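Local coordinates for protein halogenase PltM (Pseudomonas fluorescens, PDB 6BZN) that halogenates phenolic substrates, with unusual breadth in both substrate and halide, as a flavoprotein that binds FAD, at residues N22-G35 against A182-A194. Residues are numbered along the deposited sequence; the frame is centred on the assembly and turned at random.
Sequences NQYDVIIIGSGIAG and APVKAAFIIDAAA. With CA (calcium ion), chain E.
Ile27 and Ile29 lace strand 26-29 to strand 188-191 in parallel, the axes 4.7 Å apart and 18° from exactly aligned. Ile27 N donates to Phe188 O and Ile27 O accepts from Ile190 N at 2.8 Å; Ile29 N then bonds Ile190 O, and Ile29 O takes Ala192 N at 2.7 Å with a bent N-H...O angle of 135°. Before the corners at Asp25 and Ala187, Tyr24 N donates to Lys185 O. With strand 49-52 beside 26-29 and strand 336-338 beside 188-191, the pair lies inside the five-stranded parallel sheet of a Rossmann-type FAD-binding fold. Gly30, Gly32 and Gly35 fit its GxGxxG turn, and Ile33 and Ala34 contact FAD in the FAD-bound form of this protein. Gly30 suits its place because its phi is positive and its CA faces the backbone of Ala192; Gly35 lets its CA approach Ala192 CB to 3.5 Å, while a water accepts from Gly35 N and donates to Ala192 O. Branched aliphatic residues suit both buried sheet faces. On one, Ile189 CD1 meets Ile29 CD1 at 3.6 Å and Ile27 CG2; with Ile27 CG1 anti to its carbonyl carbon (chi1 -72°), CD1 reaches Ala186 CB and Val184 CG2. On the other, Val26 CG1 touches Ile190 CD1 at 3.7 Å, and Val368 of helix 352-374 packs on Val26. Asp191 OD1 accepts from Ala193 N in an Asx turn, and OD2 bonds Ser197. Asp25 turns away from 182-194; both carboxylate oxygens bind a calcium ion, and OD2 also accepts from Asn48 N.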
# COMPACT_ATOMS: atom_id res chain seq x y z
N ASN A 22 -4.83 16.55 31.35
CA ASN A 22 -4.22 16.02 30.08
C ASN A 22 -2.71 16.15 30.11
O ASN A 22 -2.19 17.25 29.97
CB ASN A 22 -4.74 16.79 28.84
CG ASN A 22 -6.10 16.29 28.33
OD1 ASN A 22 -6.67 15.33 28.86
ND2 ASN A 22 -6.61 16.94 27.29
N GLN A 23 -2.00 15.04 30.30
CA GLN A 23 -0.54 15.09 30.18
C GLN A 23 -0.01 15.16 28.74
O GLN A 23 1.10 15.63 28.56
CB GLN A 23 0.24 14.07 31.03
CG GLN A 23 -0.25 12.64 31.22
CD GLN A 23 0.61 11.93 32.26
OE1 GLN A 23 0.13 11.11 33.06
NE2 GLN A 23 1.90 12.27 32.29
N TYR A 24 -0.78 14.73 27.73
CA TYR A 24 -0.36 14.87 26.32
C TYR A 24 -1.42 15.56 25.47
O TYR A 24 -2.57 15.69 25.88
CB TYR A 24 0.00 13.50 25.71
CG TYR A 24 1.08 12.80 26.49
CD1 TYR A 24 2.43 13.00 26.19
CD2 TYR A 24 0.75 11.97 27.55
CE1 TYR A 24 3.42 12.38 26.93
CE2 TYR A 24 1.73 11.35 28.30
CZ TYR A 24 3.06 11.54 27.98
OH TYR A 24 4.01 10.90 28.74
N ASP A 25 -1.02 16.04 24.29
CA ASP A 25 -1.99 16.50 23.29
C ASP A 25 -2.60 15.32 22.56
O ASP A 25 -3.82 15.22 22.44
CB ASP A 25 -1.35 17.46 22.29
CG ASP A 25 -0.94 18.77 22.93
OD1 ASP A 25 -1.84 19.54 23.31
OD2 ASP A 25 0.28 18.99 23.07
N VAL A 26 -1.74 14.41 22.10
CA VAL A 26 -2.16 13.25 21.30
C VAL A 26 -1.46 11.97 21.78
O VAL A 26 -0.26 11.96 22.03
CB VAL A 26 -1.85 13.47 19.80
CG1 VAL A 26 -2.40 12.32 18.96
CG2 VAL A 26 -2.43 14.79 19.32
N ILE A 27 -2.25 10.90 21.89
CA ILE A 27 -1.73 9.55 22.05
C ILE A 27 -1.87 8.84 20.70
O ILE A 27 -2.91 8.95 20.02
CB ILE A 27 -2.45 8.79 23.17
CG1 ILE A 27 -2.02 9.36 24.52
CG2 ILE A 27 -2.13 7.30 23.14
CD1 ILE A 27 -2.95 9.03 25.67
N ILE A 28 -0.81 8.14 20.31
CA ILE A 28 -0.78 7.38 19.06
C ILE A 28 -0.54 5.92 19.42
O ILE A 28 0.44 5.61 20.09
CB ILE A 28 0.34 7.87 18.13
CG1 ILE A 28 0.10 9.32 17.73
CG2 ILE A 28 0.39 7.02 16.85
CD1 ILE A 28 1.25 9.97 17.00
N ILE A 29 -1.44 5.04 19.00
CA ILE A 29 -1.27 3.60 19.19
C ILE A 29 -0.57 3.05 17.94
O ILE A 29 -1.09 3.18 16.83
CB ILE A 29 -2.60 2.86 19.39
CG1 ILE A 29 -3.41 3.47 20.55
CG2 ILE A 29 -2.35 1.39 19.72
CD1 ILE A 29 -4.88 3.15 20.44
N GLY A 30 0.60 2.43 18.13
CA GLY A 30 1.39 1.84 17.05
C GLY A 30 2.63 2.65 16.74
O GLY A 30 2.55 3.86 16.50
N SER A 31 3.80 2.01 16.73
CA SER A 31 5.05 2.70 16.53
C SER A 31 5.70 2.27 15.21
O SER A 31 6.91 2.46 15.04
CB SER A 31 6.01 2.42 17.69
OG SER A 31 6.38 1.04 17.72
N GLY A 32 4.91 1.70 14.29
CA GLY A 32 5.34 1.39 12.93
C GLY A 32 5.41 2.68 12.13
O GLY A 32 5.20 3.77 12.66
N ILE A 33 5.67 2.58 10.83
CA ILE A 33 5.90 3.78 10.05
C ILE A 33 4.75 4.79 10.13
O ILE A 33 5.00 5.98 10.19
CB ILE A 33 6.23 3.46 8.57
CG1 ILE A 33 6.76 4.71 7.86
CG2 ILE A 33 5.03 2.86 7.85
CD1 ILE A 33 7.45 4.38 6.55
N ALA A 34 3.51 4.31 10.13
CA ALA A 34 2.35 5.20 10.23
C ALA A 34 2.36 5.99 11.54
O ALA A 34 2.26 7.21 11.53
CB ALA A 34 1.06 4.42 10.11
N GLY A 35 2.49 5.28 12.66
CA GLY A 35 2.47 5.93 13.98
C GLY A 35 3.66 6.86 14.17
O GLY A 35 3.52 7.97 14.71
N ALA A 182 0.79 4.34 35.85
CA ALA A 182 -0.32 5.27 36.02
C ALA A 182 -0.99 5.54 34.66
O ALA A 182 -0.34 5.44 33.61
CB ALA A 182 0.15 6.57 36.64
N PRO A 183 -2.29 5.88 34.67
CA PRO A 183 -2.96 6.17 33.39
C PRO A 183 -2.41 7.41 32.70
O PRO A 183 -1.88 8.31 33.36
CB PRO A 183 -4.43 6.39 33.78
CG PRO A 183 -4.54 6.05 35.23
CD PRO A 183 -3.17 6.12 35.82
N VAL A 184 -2.52 7.46 31.38
CA VAL A 184 -2.10 8.65 30.63
C VAL A 184 -3.32 9.27 29.97
O VAL A 184 -4.26 8.56 29.63
CB VAL A 184 -0.99 8.33 29.60
CG1 VAL A 184 0.29 7.95 30.35
CG2 VAL A 184 -1.39 7.24 28.63
N LYS A 185 -3.29 10.59 29.83
CA LYS A 185 -4.42 11.36 29.34
C LYS A 185 -4.01 12.22 28.15
O LYS A 185 -2.87 12.69 28.07
CB LYS A 185 -5.01 12.23 30.45
CG LYS A 185 -5.53 11.47 31.67
CD LYS A 185 -6.06 12.41 32.75
CE LYS A 185 -7.34 13.12 32.30
NZ LYS A 185 -8.15 13.70 33.41
N ALA A 186 -4.93 12.40 27.21
CA ALA A 186 -4.70 13.25 26.06
C ALA A 186 -5.98 13.88 25.55
O ALA A 186 -7.09 13.51 25.96
CB ALA A 186 -4.01 12.49 24.95
N ALA A 187 -5.82 14.85 24.66
CA ALA A 187 -6.97 15.46 23.99
C ALA A 187 -7.55 14.56 22.89
O ALA A 187 -8.73 14.70 22.56
CB ALA A 187 -6.61 16.82 23.42
N PHE A 188 -6.73 13.67 22.34
CA PHE A 188 -7.08 12.95 21.10
C PHE A 188 -6.25 11.68 20.99
O PHE A 188 -5.09 11.65 21.43
CB PHE A 188 -6.77 13.86 19.92
CG PHE A 188 -7.45 13.48 18.62
CD1 PHE A 188 -8.81 13.68 18.45
CD2 PHE A 188 -6.71 13.00 17.54
CE1 PHE A 188 -9.43 13.38 17.25
CE2 PHE A 188 -7.32 12.72 16.33
CZ PHE A 188 -8.68 12.90 16.18
N ILE A 189 -6.83 10.64 20.40
CA ILE A 189 -6.12 9.37 20.20
C ILE A 189 -6.16 8.96 18.72
O ILE A 189 -7.21 9.01 18.09
CB ILE A 189 -6.62 8.26 21.16
CG1 ILE A 189 -5.75 7.00 21.05
CG2 ILE A 189 -8.09 7.89 20.96
CD1 ILE A 189 -5.80 6.13 22.29
N ILE A 190 -5.00 8.62 18.18
CA ILE A 190 -4.87 8.15 16.80
C ILE A 190 -4.50 6.68 16.83
O ILE A 190 -3.49 6.31 17.43
CB ILE A 190 -3.82 8.96 16.03
CG1 ILE A 190 -4.27 10.41 15.95
CG2 ILE A 190 -3.61 8.40 14.61
CD1 ILE A 190 -3.20 11.36 15.47
N ASP A 191 -5.30 5.84 16.19
CA ASP A 191 -5.00 4.43 16.07
C ASP A 191 -4.19 4.20 14.79
O ASP A 191 -4.74 4.17 13.68
CB ASP A 191 -6.25 3.57 16.04
CG ASP A 191 -5.96 2.10 16.28
OD1 ASP A 191 -4.83 1.62 15.97
OD2 ASP A 191 -6.86 1.40 16.80
N ALA A 192 -2.89 3.98 14.98
CA ALA A 192 -1.95 3.73 13.90
C ALA A 192 -1.54 2.26 13.88
O ALA A 192 -0.52 1.91 13.29
CB ALA A 192 -0.73 4.63 14.06
N ALA A 193 -2.33 1.40 14.51
CA ALA A 193 -2.07 -0.04 14.50
C ALA A 193 -2.68 -0.66 13.22
O ALA A 193 -3.18 0.03 12.36
CB ALA A 193 -2.64 -0.67 15.75
N ALA A 194 -2.64 -1.98 13.09
CA ALA A 194 -3.10 -2.60 11.83
C ALA A 194 -4.37 -3.40 12.10
O ALA A 194 -5.36 -2.81 12.57
CB ALA A 194 -1.98 -3.41 11.18
CA CA E . 0.08 20.84 24.45
O HOH W 1 2.22 2.35 12.98
O HOH W 2 -0.74 19.31 26.02